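Local coordinates for protein putative exonuclease (PDB 3L0A) that is of unknown exact function but probably acts as a hydrolase, perhaps a nuclease related to the PDDEXK enzymes, and binds a zinc ion, at residues 17-22 and 223-228; 29-34 and 157-162; 121-126 and 216-221; 175-180 and 189-194. All blocks are in the same frame, centred on the assembly; numbering follows the deposited sequence. Where two conformers were deposited one is given.

Contact 1: 17-22 and 223-228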
loop_
_atom_site.group_PDB
_atom_site.type_symbol
_atom_site.label_atom_id
_atom_site.label_comp_id
_atom_site.label_asym_id
_atom_site.label_seq_id
_atom_site.Cartn_x
_atom_site.Cartn_y
_atom_site.Cartn_z
ATOM N N GLU A 17 19.111 18.862 30.146
ATOM C CA GLU A 17 18.674 20.039 30.929
ATOM C C GLU A 17 17.253 20.548 30.560
ATOM O O GLU A 17 16.552 21.125 31.394
ATOM C CB GLU A 17 19.706 21.190 30.817
ATOM C CG GLU A 17 19.756 22.112 32.046
ATOM C CD GLU A 17 20.906 23.135 31.993
ATOM O OE1 GLU A 17 22.085 22.705 31.896
ATOM O OE2 GLU A 17 20.632 24.369 32.061
ATOM N N TYR A 18 16.820 20.331 29.326
ATOM C CA TYR A 18 15.546 20.872 28.898
ATOM C C TYR A 18 14.616 19.806 28.309
ATOM O O TYR A 18 14.970 19.161 27.328
ATOM C CB TYR A 18 15.798 21.979 27.870
ATOM C CG TYR A 18 16.545 23.223 28.391
ATOM C CD1 TYR A 18 15.881 24.226 29.114
ATOM C CD2 TYR A 18 17.890 23.420 28.114
ATOM C CE1 TYR A 18 16.560 25.374 29.576
ATOM C CE2 TYR A 18 18.569 24.562 28.568
ATOM C CZ TYR A 18 17.899 25.530 29.298
ATOM O OH TYR A 18 18.581 26.641 29.729
HETATM N N MSE A 19 13.428 19.629 28.897
HETATM C CA MSE A 19 12.348 18.878 28.240
HETATM C C MSE A 19 11.971 19.656 26.972
HETATM O O MSE A 19 12.144 20.875 26.904
HETATM C CB MSE A 19 11.131 18.754 29.165
HETATM C CG MSE A 19 9.906 18.031 28.595
HETATM SE SE MSE A 19 10.220 16.208 28.137
HETATM C CE MSE A 19 11.249 15.717 29.692
ATOM N N SER A 20 11.479 18.948 25.970
ATOM C CA SER A 20 11.105 19.569 24.737
ATOM C C SER A 20 9.855 18.879 24.239
ATOM O O SER A 20 9.482 17.801 24.731
ATOM C CB SER A 20 12.226 19.434 23.692
ATOM O OG SER A 20 12.153 18.210 22.957
ATOM N N VAL A 21 9.195 19.492 23.267
ATOM C CA VAL A 21 8.002 18.871 22.735
ATOM C C VAL A 21 8.367 17.506 22.178
ATOM O O VAL A 21 7.620 16.546 22.338
ATOM C CB VAL A 21 7.362 19.708 21.635
ATOM C CG1 VAL A 21 6.394 18.813 20.775
ATOM C CG2 VAL A 21 6.651 20.895 22.248
ATOM N N SER A 22 9.516 17.435 21.504
ATOM C CA SER A 22 9.979 16.174 20.898
ATOM C C SER A 22 10.349 15.167 21.977
ATOM O O SER A 22 9.921 14.032 21.904
ATOM C CB SER A 22 11.167 16.381 19.936
ATOM O OG SER A 22 11.379 15.208 19.129
HETATM N N MSE A 223 -0.862 15.723 33.018
HETATM C CA MSE A 223 -1.186 14.420 33.656
HETATM C C MSE A 223 -0.056 13.406 33.510
HETATM O O MSE A 223 0.144 12.574 34.387
HETATM C CB MSE A 223 -2.481 13.781 33.103
HETATM C CG MSE A 223 -3.791 14.529 33.379
HETATM SE SE MSE A 223 -4.174 15.059 35.236
HETATM C CE MSE A 223 -3.549 16.929 35.295
ATOM N N ASN A 224 0.655 13.467 32.382
ATOM C CA ASN A 224 1.715 12.508 32.059
ATOM C C ASN A 224 3.093 12.887 32.570
ATOM O O ASN A 224 3.940 12.008 32.705
ATOM C CB ASN A 224 1.803 12.318 30.562
ATOM C CG ASN A 224 0.649 11.522 30.017
ATOM O OD1 ASN A 224 -0.091 11.993 29.168
ATOM N ND2 ASN A 224 0.475 10.320 30.523
HETATM N N MSE A 225 3.338 14.166 32.852
HETATM C CA MSE A 225 4.705 14.587 33.167
HETATM C C MSE A 225 5.288 13.945 34.439
HETATM O O MSE A 225 6.490 13.658 34.462
HETATM C CB MSE A 225 4.842 16.122 33.252
HETATM C CG MSE A 225 5.003 16.809 31.924
HETATM SE SE MSE A 225 6.630 16.297 31.101
HETATM C CE MSE A 225 7.851 17.158 32.285
ATOM N N PRO A 226 4.472 13.761 35.514
ATOM C CA PRO A 226 5.087 13.148 36.710
ATOM C C PRO A 226 5.731 11.779 36.408
ATOM O O PRO A 226 6.883 11.548 36.763
ATOM C CB PRO A 226 3.911 13.032 37.711
ATOM C CG PRO A 226 2.894 14.070 37.262
ATOM C CD PRO A 226 3.076 14.197 35.758
ATOM N N ARG A 227 5.011 10.906 35.717
ATOM C CA ARG A 227 5.583 9.615 35.335
ATOM C C ARG A 227 6.859 9.767 34.490
ATOM O O ARG A 227 7.847 9.058 34.732
ATOM C CB ARG A 227 4.566 8.788 34.548
ATOM C CG ARG A 227 5.150 7.528 33.893
ATOM C CD ARG A 227 5.844 6.548 34.914
ATOM N NE ARG A 227 6.350 5.346 34.227
ATOM C CZ ARG A 227 6.800 4.229 34.810
ATOM N NH1 ARG A 227 6.836 4.106 36.131
ATOM N NH2 ARG A 227 7.215 3.219 34.054
ATOM N N ILE A 228 6.814 10.667 33.495
ATOM C CA ILE A 228 7.990 11.032 32.693
ATOM C C ILE A 228 9.134 11.465 33.629
ATOM O O ILE A 228 10.214 10.885 33.601
ATOM C CB ILE A 228 7.679 12.172 31.625
ATOM C CG1 ILE A 228 6.717 11.673 30.539
ATOM C CG2 ILE A 228 8.977 12.737 30.967
ATOM C CD1 ILE A 228 5.919 12.799 29.848
#
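Met-19 and Ile-228 bring their side chains together at an oblique angle. Both methionines of this contact, Met-19 and Met-225, are modelled as selenomethionine. The methyl CE of Met-19 lies 4.0 Å from CG2 of Ile-228, the short branch of the isoleucine. Met-19 also meets Met-225, but with a different atom: its CG is 4.3 Å from CE of Met-225. The bent tail of Met-19 explains this division. Met-19 points at the helix, its CG stands anti to the backbone N (chi1 178°), and bends at the next two torsions turn CE to the isoleucine. Met-225 does not start straight at the strand; its curled chain brings the terminal methyl round to Met-19. The contact is small, about 106 Å² in all, wholly apolar and buried. It is plain core packing between helix 211-232 and the short strand 19-20, which pairs in parallel with strand 126-136. Trp-128 of strand 126-136 touches both Met-19 and Met-225. Tyr-24 of helix 21-28 touches Met-19, Met-225 and Ile-228. That helix starts just after the strand, with Ser-20 as its N-cap, and its residue Val-21 packs on helix 170-185.

Contact 2: 29-34 and 157-162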
loop_
_atom_site.group_PDB
_atom_site.type_symbol
_atom_site.label_atom_id
_atom_site.label_comp_id
_atom_site.label_asym_id
_atom_site.label_seq_id
_atom_site.Cartn_x
_atom_site.Cartn_y
_atom_site.Cartn_z
ATOM N N GLY A 29 4.150 9.627 23.464
ATOM C CA GLY A 29 3.586 9.124 22.207
ATOM C C GLY A 29 2.452 9.998 21.662
ATOM O O GLY A 29 2.035 10.993 22.268
ATOM N N THR A 30 1.936 9.606 20.509
ATOM C CA THR A 30 0.811 10.290 19.916
ATOM C C THR A 30 -0.115 9.186 19.421
ATOM O O THR A 30 0.248 8.014 19.502
ATOM C CB THR A 30 1.269 11.183 18.758
ATOM O OG1 THR A 30 1.774 10.380 17.702
ATOM C CG2 THR A 30 2.370 12.152 19.204
ATOM N N TYR A 31 -1.295 9.549 18.926
ATOM C CA TYR A 31 -2.159 8.582 18.284
ATOM C C TYR A 31 -1.442 7.840 17.176
ATOM O O TYR A 31 -1.734 6.699 16.954
ATOM C CB TYR A 31 -3.425 9.232 17.739
ATOM C CG TYR A 31 -4.429 9.524 18.798
ATOM C CD1 TYR A 31 -5.077 8.497 19.453
ATOM C CD2 TYR A 31 -4.726 10.830 19.159
ATOM C CE1 TYR A 31 -5.987 8.751 20.437
ATOM C CE2 TYR A 31 -5.650 11.103 20.143
ATOM C CZ TYR A 31 -6.277 10.051 20.778
ATOM O OH TYR A 31 -7.181 10.308 21.768
ATOM N N GLY A 32 -0.492 8.475 16.502
ATOM C CA GLY A 32 0.234 7.856 15.385
ATOM C C GLY A 32 1.478 7.048 15.704
ATOM O O GLY A 32 2.083 6.461 14.808
ATOM N N LYS A 33 1.894 7.053 16.966
ATOM C CA LYS A 33 3.137 6.412 17.381
ATOM C C LYS A 33 3.047 6.022 18.875
ATOM O O LYS A 33 2.863 6.880 19.720
ATOM C CB LYS A 33 4.323 7.371 17.128
ATOM C CG LYS A 33 5.742 6.736 17.152
ATOM C CD LYS A 33 6.873 7.776 16.821
ATOM C CE LYS A 33 8.330 7.221 17.093
ATOM N NZ LYS A 33 9.470 8.236 16.903
HETATM N N MSE A 34 3.194 4.731 19.168
HETATM C CA MSE A 34 3.127 4.195 20.534
HETATM C C MSE A 34 4.149 4.925 21.431
HETATM O O MSE A 34 5.234 5.279 20.978
HETATM C CB MSE A 34 3.387 2.652 20.538
HETATM C CG MSE A 34 2.312 1.760 21.287
HETATM SE SE MSE A 34 0.430 2.204 20.751
HETATM C CE MSE A 34 -0.347 3.187 22.304
ATOM N N LYS A 157 -8.958 3.893 17.327
ATOM C CA LYS A 157 -9.797 2.919 18.018
ATOM C C LYS A 157 -10.539 3.528 19.200
ATOM O O LYS A 157 -9.930 4.164 20.070
ATOM C CB LYS A 157 -8.973 1.700 18.466
ATOM C CG LYS A 157 -9.824 0.550 18.994
ATOM C CD LYS A 157 -8.968 -0.664 19.441
ATOM C CE LYS A 157 -9.532 -1.303 20.736
ATOM N NZ LYS A 157 -8.686 -2.430 21.265
ATOM N N ASP A 158 -11.864 3.327 19.186
ATOM C CA ASP A 158 -12.812 3.836 20.192
ATOM C C ASP A 158 -12.916 5.374 20.212
ATOM O O ASP A 158 -13.572 5.940 21.088
ATOM C CB ASP A 158 -12.492 3.294 21.613
ATOM C CG ASP A 158 -12.384 1.734 21.678
ATOM O OD1 ASP A 158 -13.316 1.041 21.184
ATOM O OD2 ASP A 158 -11.379 1.210 22.241
ATOM N N ILE A 159 -12.274 6.042 19.251
ATOM C CA ILE A 159 -12.418 7.499 19.048
ATOM C C ILE A 159 -13.027 7.787 17.652
ATOM O O ILE A 159 -13.918 8.628 17.532
ATOM C CB ILE A 159 -11.053 8.266 19.254
ATOM C CG1 ILE A 159 -10.701 8.422 20.752
ATOM C CG2 ILE A 159 -11.097 9.647 18.604
ATOM C CD1 ILE A 159 -9.839 7.286 21.379
ATOM N N GLY A 160 -12.569 7.086 16.611
ATOM C CA GLY A 160 -13.083 7.283 15.230
ATOM C C GLY A 160 -12.162 8.165 14.372
ATOM O O GLY A 160 -10.970 8.274 14.649
ATOM N N TYR A 161 -12.699 8.816 13.345
ATOM C CA TYR A 161 -11.869 9.592 12.423
ATOM C C TYR A 161 -11.293 10.848 13.073
ATOM O O TYR A 161 -12.006 11.660 13.670
ATOM C CB TYR A 161 -12.656 9.970 11.176
ATOM C CG TYR A 161 -12.840 8.807 10.260
ATOM C CD1 TYR A 161 -11.735 8.179 9.694
ATOM C CD2 TYR A 161 -14.112 8.321 9.967
ATOM C CE1 TYR A 161 -11.879 7.091 8.846
ATOM C CE2 TYR A 161 -14.282 7.232 9.123
ATOM C CZ TYR A 161 -13.153 6.615 8.561
ATOM O OH TYR A 161 -13.301 5.521 7.708
ATOM N N LEU A 162 -9.984 10.998 12.942
ATOM C CA LEU A 162 -9.295 12.119 13.542
ATOM C C LEU A 162 -8.503 12.906 12.475
ATOM O O LEU A 162 -7.880 12.348 11.573
ATOM C CB LEU A 162 -8.395 11.590 14.670
ATOM C CG LEU A 162 -8.253 12.439 15.930
ATOM C CD1 LEU A 162 -9.612 13.031 16.420
ATOM C CD2 LEU A 162 -7.584 11.591 17.017
#
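One aromatic side chain, Tyr-31, makes every touch from the loop side. It projects from the loop 29-34, which lies between helices 21-28 and 37-45, and rests against Leu-162 and Ile-159. The contact is only partly buried. Leu-162 comes from over the ring. Its CD2 sits 4.0 Å from the centroid of the Tyr-31 ring and 27° off the ring normal, a CH-pi contact. It is displaced toward the rim, and the nearest ring carbons, CD2 and CE2 of Tyr-31, are each 3.7 Å from this methyl. The two side chains cross at about a right angle. Ile-159 approaches from the opposite direction to Tyr-31, and its CD1 comes within 4.0 Å of the phenolic OH of Tyr-31. Leu-162 and Ile-159 belong to a small antiparallel hairpin of strands 154-156 and 160-162. Here Ile-159 and Gly-160 both face Val-156, which makes a classic beta bulge. Gly-160 has backbone angles at which a CB would be jammed against the carbonyl O of Ile-159. On the other side, Tyr-31 occupies the second position of a type I beta turn from Thr-30 to Lys-33. The turn is closed by Lys-33 N to Thr-30 O at 3.2 Å and by Thr-30 N to Lys-33 O at 3.0 Å. Tyr-31 CG is anti to the carbonyl carbon (chi1 -77°), and the ring thus leaves the turn toward the hairpin. Val-156 touches both Tyr-31 and Leu-162.

Contact 3: 121-126 and 216-221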
loop_
_atom_site.group_PDB
_atom_site.type_symbol
_atom_site.label_atom_id
_atom_site.label_comp_id
_atom_site.label_asym_id
_atom_site.label_seq_id
_atom_site.Cartn_x
_atom_site.Cartn_y
_atom_site.Cartn_z
ATOM N N GLY A 121 11.603 28.014 29.278
ATOM C CA GLY A 121 10.608 28.120 30.355
ATOM C C GLY A 121 10.567 27.002 31.384
ATOM O O GLY A 121 11.413 26.111 31.402
ATOM N N GLU A 122 9.569 27.089 32.259
ATOM C CA GLU A 122 9.359 26.138 33.364
ATOM C C GLU A 122 7.918 25.662 33.259
ATOM O O GLU A 122 7.010 26.476 33.130
ATOM C CB GLU A 122 9.588 26.812 34.732
ATOM C CG GLU A 122 9.090 26.017 35.985
ATOM C CD GLU A 122 10.218 25.481 36.875
ATOM O OE1 GLU A 122 10.799 26.267 37.652
ATOM O OE2 GLU A 122 10.504 24.267 36.814
ATOM N N LEU A 123 7.704 24.346 33.306
ATOM C CA LEU A 123 6.350 23.763 33.248
ATOM C C LEU A 123 6.289 22.417 33.926
ATOM O O LEU A 123 7.076 21.520 33.615
ATOM C CB LEU A 123 5.899 23.501 31.811
ATOM C CG LEU A 123 4.987 24.475 31.092
ATOM C CD1 LEU A 123 4.573 23.796 29.806
ATOM C CD2 LEU A 123 3.778 24.891 31.925
ATOM N N PHE A 124 5.321 22.260 34.816
ATOM C CA PHE A 124 4.982 20.959 35.359
ATOM C C PHE A 124 6.180 20.168 35.895
ATOM O O PHE A 124 6.164 18.925 35.831
ATOM C CB PHE A 124 4.293 20.089 34.294
ATOM C CG PHE A 124 3.155 20.747 33.578
ATOM C CD1 PHE A 124 2.239 21.532 34.248
ATOM C CD2 PHE A 124 2.964 20.513 32.219
ATOM C CE1 PHE A 124 1.180 22.126 33.570
ATOM C CE2 PHE A 124 1.918 21.076 31.548
ATOM C CZ PHE A 124 1.022 21.887 32.222
ATOM N N GLY A 125 7.217 20.846 36.389
ATOM C CA GLY A 125 8.351 20.143 37.021
ATOM C C GLY A 125 9.723 20.408 36.411
ATOM O O GLY A 125 10.709 20.480 37.127
ATOM N N ALA A 126 9.800 20.590 35.102
ATOM C CA ALA A 126 11.104 20.771 34.443
ATOM C C ALA A 126 11.237 22.132 33.764
ATOM O O ALA A 126 10.255 22.861 33.577
ATOM C CB ALA A 126 11.354 19.640 33.397
ATOM N N GLU A 216 -6.888 21.512 26.057
ATOM C CA GLU A 216 -7.090 20.080 26.381
ATOM C C GLU A 216 -5.783 19.286 26.301
ATOM O O GLU A 216 -5.588 18.331 27.057
ATOM C CB GLU A 216 -8.202 19.416 25.525
ATOM C CG GLU A 216 -9.661 19.709 26.044
ATOM N N ALA A 217 -4.887 19.680 25.394
ATOM C CA ALA A 217 -3.605 18.981 25.208
ATOM C C ALA A 217 -2.572 19.362 26.269
ATOM O O ALA A 217 -1.758 18.520 26.654
ATOM C CB ALA A 217 -3.039 19.244 23.822
ATOM N N LEU A 218 -2.583 20.631 26.717
ATOM C CA LEU A 218 -1.652 21.083 27.761
ATOM C C LEU A 218 -2.015 20.385 29.054
ATOM O O LEU A 218 -1.146 20.126 29.883
ATOM C CB LEU A 218 -1.686 22.606 27.928
ATOM C CG LEU A 218 -0.594 23.270 28.784
ATOM C CD1 LEU A 218 0.769 23.166 28.102
ATOM C CD2 LEU A 218 -0.949 24.742 29.086
ATOM N N HIS A 219 -3.303 20.071 29.196
ATOM C CA HIS A 219 -3.813 19.283 30.322
ATOM C C HIS A 219 -3.240 17.865 30.308
ATOM O O HIS A 219 -2.658 17.430 31.288
ATOM C CB HIS A 219 -5.351 19.250 30.340
ATOM C CG HIS A 219 -5.919 18.459 31.475
ATOM N ND1 HIS A 219 -6.015 18.957 32.759
ATOM C CD2 HIS A 219 -6.395 17.191 31.527
ATOM C CE1 HIS A 219 -6.528 18.032 33.550
ATOM N NE2 HIS A 219 -6.771 16.951 32.827
HETATM N N MSE A 220 -3.387 17.161 29.195
HETATM C CA MSE A 220 -2.789 15.831 29.042
HETATM C C MSE A 220 -1.283 15.802 29.333
HETATM O O MSE A 220 -0.780 14.851 29.932
HETATM C CB MSE A 220 -3.053 15.279 27.629
HETATM C CG MSE A 220 -4.475 14.668 27.435
HETATM SE SE MSE A 220 -4.962 13.360 28.840
HETATM C CE MSE A 220 -3.741 11.895 28.294
ATOM N N VAL A 221 -0.571 16.841 28.904
ATOM C CA VAL A 221 0.855 16.984 29.212
ATOM C C VAL A 221 1.062 16.984 30.714
ATOM O O VAL A 221 1.888 16.222 31.228
ATOM C CB VAL A 221 1.453 18.271 28.610
ATOM C CG1 VAL A 221 2.879 18.460 29.077
ATOM C CG2 VAL A 221 1.390 18.205 27.106
#
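Phe-124 pushes its ring against the shallow hollow between Leu-218 and Val-221, two residues one turn apart on helix 211-232. Val-221 forms one wall. Its CG1 meets the ring edge, near the ring plane, 3.7 Å from CE2 of Phe-124. Leu-218 forms the other wall, with its CG 4.0 Å from CZ of Phe-124. The floor is backbone: Leu-218 O comes obliquely to the ring, 3.6 Å from CE2 of Phe-124. Phe-124 and Val-221 cross at about a right angle, whereas Phe-124 and Leu-218 meet at a slant. The neighbour Leu-123 puts its CD2 over the centre of one ring face of Phe-124, 4.0 Å above the plane. Its other methyl, CD1, reaches CD1 of Leu-218 at 4.2 Å. An alanine in place of Phe-124 is likely to open a gap between Leu-218 and Val-221 and to uncover the Leu-218 carbonyl and a methyl of Leu-123. Phe-124 and Gly-125 form the two-residue turn of a beta hairpin, and Phe-124 has left-handed backbone angles there. Leu-123 and Ala-126 close the turn with paired backbone bonds. The hairpin joins strands 114-123 and 126-136, so the contact packs the turn end of this hairpin against helix 211-232. Phe-124 also touches Glu-222 and Met-225 of that helix. Helix 170-185 lies alongside, with Glu-179 against Leu-123 and Ile-172 against Val-221.

Contact 4: 175-180 and 189-194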
loop_
_atom_site.group_PDB
_atom_site.type_symbol
_atom_site.label_atom_id
_atom_site.label_comp_id
_atom_site.label_asym_id
_atom_site.label_seq_id
_atom_site.Cartn_x
_atom_site.Cartn_y
_atom_site.Cartn_z
ATOM N N ALA A 175 0.325 24.034 22.103
ATOM C CA ALA A 175 0.044 24.356 23.506
ATOM C C ALA A 175 1.265 24.788 24.284
ATOM O O ALA A 175 1.196 25.791 25.033
ATOM C CB ALA A 175 -0.627 23.217 24.206
ATOM N N VAL A 176 2.367 24.065 24.095
ATOM C CA VAL A 176 3.608 24.313 24.832
ATOM C C VAL A 176 4.253 25.563 24.294
ATOM O O VAL A 176 4.539 26.503 25.044
ATOM C CB VAL A 176 4.590 23.140 24.702
ATOM C CG1 VAL A 176 5.983 23.536 25.185
ATOM C CG2 VAL A 176 4.071 21.953 25.475
ATOM N N TYR A 177 4.398 25.617 22.977
ATOM C CA TYR A 177 4.949 26.804 22.315
ATOM C C TYR A 177 4.251 28.085 22.812
ATOM O O TYR A 177 4.918 28.997 23.262
ATOM C CB TYR A 177 4.818 26.684 20.788
ATOM C CG TYR A 177 5.868 25.815 20.081
ATOM C CD1 TYR A 177 6.422 24.690 20.684
ATOM C CD2 TYR A 177 6.262 26.101 18.788
ATOM C CE1 TYR A 177 7.367 23.924 20.047
ATOM C CE2 TYR A 177 7.216 25.334 18.142
ATOM C CZ TYR A 177 7.758 24.229 18.780
ATOM O OH TYR A 177 8.682 23.436 18.124
ATOM N N GLN A 178 2.913 28.106 22.770
ATOM C CA GLN A 178 2.088 29.220 23.260
ATOM C C GLN A 178 2.394 29.633 24.704
ATOM O O GLN A 178 2.572 30.840 25.017
ATOM C CB GLN A 178 0.599 28.837 23.163
ATOM C CG GLN A 178 -0.419 29.977 23.453
ATOM C CD GLN A 178 -1.877 29.531 23.282
ATOM O OE1 GLN A 178 -2.340 28.618 23.968
ATOM N NE2 GLN A 178 -2.599 30.176 22.348
ATOM N N GLU A 179 2.401 28.644 25.584
ATOM C CA GLU A 179 2.636 28.848 26.999
ATOM C C GLU A 179 4.038 29.351 27.282
ATOM O O GLU A 179 4.185 30.247 28.110
ATOM C CB GLU A 179 2.358 27.549 27.777
ATOM C CG GLU A 179 2.831 27.487 29.240
ATOM C CD GLU A 179 2.301 28.609 30.129
ATOM O OE1 GLU A 179 1.297 29.286 29.777
ATOM O OE2 GLU A 179 2.901 28.809 31.214
ATOM N N ILE A 180 5.062 28.801 26.634
ATOM C CA ILE A 180 6.445 29.256 26.878
ATOM C C ILE A 180 6.642 30.698 26.407
ATOM O O ILE A 180 7.238 31.487 27.130
ATOM C CB ILE A 180 7.522 28.319 26.281
ATOM C CG1 ILE A 180 7.397 26.906 26.877
ATOM C CG2 ILE A 180 8.926 28.813 26.560
ATOM C CD1 ILE A 180 7.703 26.809 28.362
ATOM N N LEU A 189 -0.442 34.049 22.359
ATOM C CA LEU A 189 -0.579 34.155 20.896
ATOM C C LEU A 189 -1.245 32.924 20.288
ATOM O O LEU A 189 -1.043 31.801 20.780
ATOM C CB LEU A 189 0.776 34.406 20.198
ATOM C CG LEU A 189 1.575 35.684 20.513
ATOM C CD1 LEU A 189 2.906 35.715 19.748
ATOM C CD2 LEU A 189 0.772 36.968 20.246
ATOM N N PRO A 190 -2.007 33.129 19.186
ATOM C CA PRO A 190 -2.597 32.055 18.403
ATOM C C PRO A 190 -1.546 31.208 17.666
ATOM O O PRO A 190 -0.452 31.698 17.327
ATOM C CB PRO A 190 -3.491 32.805 17.402
ATOM C CG PRO A 190 -2.899 34.110 17.262
ATOM C CD PRO A 190 -2.292 34.446 18.578
ATOM N N PHE A 191 -1.896 29.941 17.408
ATOM C CA PHE A 191 -0.992 28.993 16.797
ATOM C C PHE A 191 -1.590 28.541 15.470
ATOM O O PHE A 191 -2.755 28.122 15.407
ATOM C CB PHE A 191 -0.778 27.810 17.732
ATOM C CG PHE A 191 0.206 26.803 17.217
ATOM C CD1 PHE A 191 1.564 27.055 17.269
ATOM C CD2 PHE A 191 -0.228 25.595 16.685
ATOM C CE1 PHE A 191 2.478 26.150 16.757
ATOM C CE2 PHE A 191 0.663 24.685 16.200
ATOM C CZ PHE A 191 2.033 24.955 16.245
ATOM N N PHE A 192 -0.768 28.666 14.424
ATOM C CA PHE A 192 -1.081 28.272 13.060
ATOM C C PHE A 192 -0.035 27.294 12.530
ATOM O O PHE A 192 1.169 27.485 12.735
ATOM C CB PHE A 192 -1.049 29.485 12.156
ATOM C CG PHE A 192 -2.013 30.575 12.539
ATOM C CD1 PHE A 192 -1.628 31.584 13.414
ATOM C CD2 PHE A 192 -3.298 30.608 11.991
ATOM C CE1 PHE A 192 -2.526 32.603 13.771
ATOM C CE2 PHE A 192 -4.189 31.650 12.309
ATOM C CZ PHE A 192 -3.796 32.643 13.211
ATOM N N ILE A 193 -0.510 26.253 11.860
ATOM C CA ILE A 193 0.316 25.367 11.055
ATOM C C ILE A 193 0.235 25.813 9.616
ATOM O O ILE A 193 -0.859 26.010 9.062
ATOM C CB ILE A 193 -0.151 23.910 11.192
ATOM C CG1 ILE A 193 0.193 23.400 12.604
ATOM C CG2 ILE A 193 0.498 23.031 10.121
ATOM C CD1 ILE A 193 -0.576 22.159 13.043
ATOM N N ALA A 194 1.391 26.046 9.013
ATOM C CA ALA A 194 1.439 26.437 7.614
ATOM C C ALA A 194 1.769 25.150 6.876
ATOM O O ALA A 194 2.934 24.763 6.782
ATOM C CB ALA A 194 2.517 27.527 7.384
#
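Gln-178 of helix 170-185 bonds to Leu-189 just before strand 191-197, inside a beta-alpha-beta crossover. The crossover runs from strand 140-147, by way of the small hairpin 154-162 and helix 170-185, to strand 191-197, its parallel neighbour, and is consistent with the PDDEXK-like core. The close part is polar. Gln-178 NE2 donates to Leu-189 O over 2.7 Å at an N-H...O angle of 161°. The oxygen lies near the amide plane of Gln-178, but the donor sits well above the carbonyl plane, 46° out of it. CG stands anti to the backbone N (chi1 -172°) and the chain is extended beyond it, which carries the amide over to the loop. NE2 has a second partner in Asp-211 OD1. A leucine in place of Gln-178 would probably leave the Leu-189 carbonyl and Asp-211 without this shared donor. The apolar part is looser, a single oblique approach of Tyr-177 to Phe-191. The outer margin is Pro-190, partly exposed and pointing away from the helix. The polar end of Tyr-177 bonds to Gln-173 and to a bound Tris molecule, probably from the crystallisation liquor. Between the two rings, CD2 of Tyr-177 stops 4.3 Å from CE1 of Phe-191.

How the contacts relate
From the N terminus, contact 1 opens first at 17-22, and 29-34 then opens contact 2. Contact 3 opens at 121-126, before 157-162 closes contact 2, so contacts 2 and 3 cross. Contact 4 opens at 175-180 and closes soon after at 189-194, a short loop nested inside contact 3. Contact 3 closes at 216-221 and contact 1 at 223-228, on the same helix, 211-232. Contact 1 thus encloses the other three. Contacts 1, 3 and 4 all reach the main mixed sheet and touch one another. Contact 2 touches none of them, and its centre is about 20 Å from that of contact 1. It ties a loop to the separate small hairpin.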